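Side-chain contact in protease (Actinomadura keratinilytica, PDB 8C4X), which is the I9-type propeptide of a probable subtilisin-family serine endopeptidase, and probably serves, as in relatives, as an inhibitor and folding aid for the enzyme: residues K62-T65 with S71-Q74. Residues are numbered along the deposited sequence; the frame is centred on the assembly and turned at random.
Sequences KLRT and SIEQ
K62 O, the carbonyl just ahead of L63 and R64, which rest on I72, accepts a hydrogen bond from T66 OG1 and two weak ones from T65: T65 N at 3.4 Å and T65 OG1 at 3.5 Å. Three donors from the residues that follow thus converge on one carbonyl oxygen. Across the contact itself everything is apolar, and I72 does the reaching. Its CG1 branch runs out almost straight (chi2 174°), carrying CD1 from strand 69-76 to the side of helix 57-64 that faces the sheet. There the methyl sits between the side chains of L63 and R64. R64 CG is the closer, 3.8 Å from I72 CD1, and the two side chains cross at about a right angle. R64 contributes CG, near the root of its chain, to this contact; a bend at chi3 (71°) turns the outer part, and R64 NE is hydrogen-bonded to V4 O in the N-terminal segment. L63 comes in on a slant: L63 CD2 stands 4.0 Å from I72 CD1, and L63 CG lies 4.1 Å from the same I72 CD1. V6 packs on both R64 and I72, Y19 also meets I72, and V21 lies against L63, so the buried contact continues into strands 6-7 and 18-23. I72 pairs through its backbone with A7, whereas S71 and E73 pair with T22 and I20. The whole is helix-on-sheet packing in the second beta-alpha-beta crossover of the ferredoxin-like I9 propeptide domain, where helix 57-64 packs on the sheet and touches strand 69-76, into which the chain runs next.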
loop_
_atom_site.group_PDB
_atom_site.type_symbol
_atom_site.label_atom_id
_atom_site.label_comp_id
_atom_site.label_asym_id
_atom_site.label_seq_id
_atom_site.Cartn_x
_atom_site.Cartn_y
_atom_site.Cartn_z
ATOM N N LYS B 62 -5.978 -9.352 2.696
ATOM C CA LYS B 62 -6.684 -8.758 3.824
ATOM C C LYS B 62 -6.701 -7.240 3.737
ATOM O O LYS B 62 -7.683 -6.606 4.139
ATOM C CB LYS B 62 -6.051 -9.213 5.136
ATOM C CG LYS B 62 -6.394 -10.655 5.500
ATOM C CD LYS B 62 -5.285 -11.338 6.290
ATOM C CE LYS B 62 -5.668 -12.774 6.641
ATOM N NZ LYS B 62 -4.860 -13.321 7.770
ATOM N N LEU B 63 -5.636 -6.636 3.213
ATOM C CA LEU B 63 -5.623 -5.184 3.108
ATOM C C LEU B 63 -6.657 -4.688 2.108
ATOM O O LEU B 63 -7.241 -3.615 2.300
ATOM C CB LEU B 63 -4.229 -4.704 2.712
ATOM C CG LEU B 63 -4.021 -3.195 2.780
ATOM C CD1 LEU B 63 -4.107 -2.728 4.224
ATOM C CD2 LEU B 63 -2.663 -2.854 2.184
ATOM N N ARG B 64 -6.907 -5.450 1.042
ATOM C CA ARG B 64 -7.805 -4.976 -0.003
ATOM C C ARG B 64 -9.211 -4.730 0.530
ATOM O O ARG B 64 -9.931 -3.874 0.002
ATOM C CB ARG B 64 -7.842 -5.973 -1.159
ATOM C CG ARG B 64 -6.569 -5.994 -1.990
ATOM C CD ARG B 64 -6.654 -7.041 -3.085
ATOM N NE ARG B 64 -7.595 -6.651 -4.128
ATOM C CZ ARG B 64 -8.002 -7.450 -5.105
ATOM N NH1 ARG B 64 -7.590 -8.704 -5.188
ATOM N NH2 ARG B 64 -8.848 -6.982 -6.019
ATOM N N THR B 65 -9.620 -5.465 1.565
ATOM C CA THR B 65 -10.940 -5.308 2.163
ATOM C C THR B 65 -10.882 -4.632 3.527
ATOM O O THR B 65 -11.889 -4.619 4.247
ATOM C CB THR B 65 -11.635 -6.670 2.283
ATOM O OG1 THR B 65 -10.839 -7.545 3.089
ATOM C CG2 THR B 65 -11.817 -7.294 0.911
ATOM N N SER B 71 -6.312 3.213 -1.923
ATOM C CA SER B 71 -5.680 2.697 -3.128
ATOM C C SER B 71 -4.528 1.789 -2.735
ATOM O O SER B 71 -3.947 1.913 -1.653
ATOM C CB SER B 71 -5.162 3.822 -4.042
ATOM O OG SER B 71 -4.120 4.548 -3.419
ATOM N N ILE B 72 -4.201 0.873 -3.642
ATOM C CA ILE B 72 -3.035 0.006 -3.518
ATOM C C ILE B 72 -2.372 -0.058 -4.885
ATOM O O ILE B 72 -3.040 -0.305 -5.894
ATOM C CB ILE B 72 -3.389 -1.417 -3.032
ATOM C CG1 ILE B 72 -4.139 -1.384 -1.700
ATOM C CG2 ILE B 72 -2.124 -2.239 -2.894
ATOM C CD1 ILE B 72 -4.627 -2.783 -1.268
ATOM N N GLU B 73 -1.058 0.154 -4.922
ATOM C CA GLU B 73 -0.314 0.190 -6.170
ATOM C C GLU B 73 0.958 -0.627 -5.992
ATOM O O GLU B 73 1.668 -0.452 -5.000
ATOM C CB GLU B 73 0.005 1.649 -6.527
ATOM C CG GLU B 73 0.884 1.892 -7.726
ATOM C CD GLU B 73 1.193 3.369 -7.898
ATOM O OE1 GLU B 73 0.267 4.204 -7.756
ATOM O OE2 GLU B 73 2.366 3.700 -8.155
ATOM N N GLN B 74 1.270 -1.498 -6.944
ATOM C CA GLN B 74 2.554 -2.183 -6.872
ATOM C C GLN B 74 3.690 -1.179 -7.052
ATOM O O GLN B 74 3.633 -0.298 -7.914
ATOM C CB GLN B 74 2.650 -3.273 -7.936
ATOM C CG GLN B 74 3.958 -4.069 -7.836
ATOM C CD GLN B 74 4.145 -5.052 -8.968
ATOM O OE1 GLN B 74 3.607 -4.871 -10.059
ATOM N NE2 GLN B 74 4.917 -6.101 -8.715
#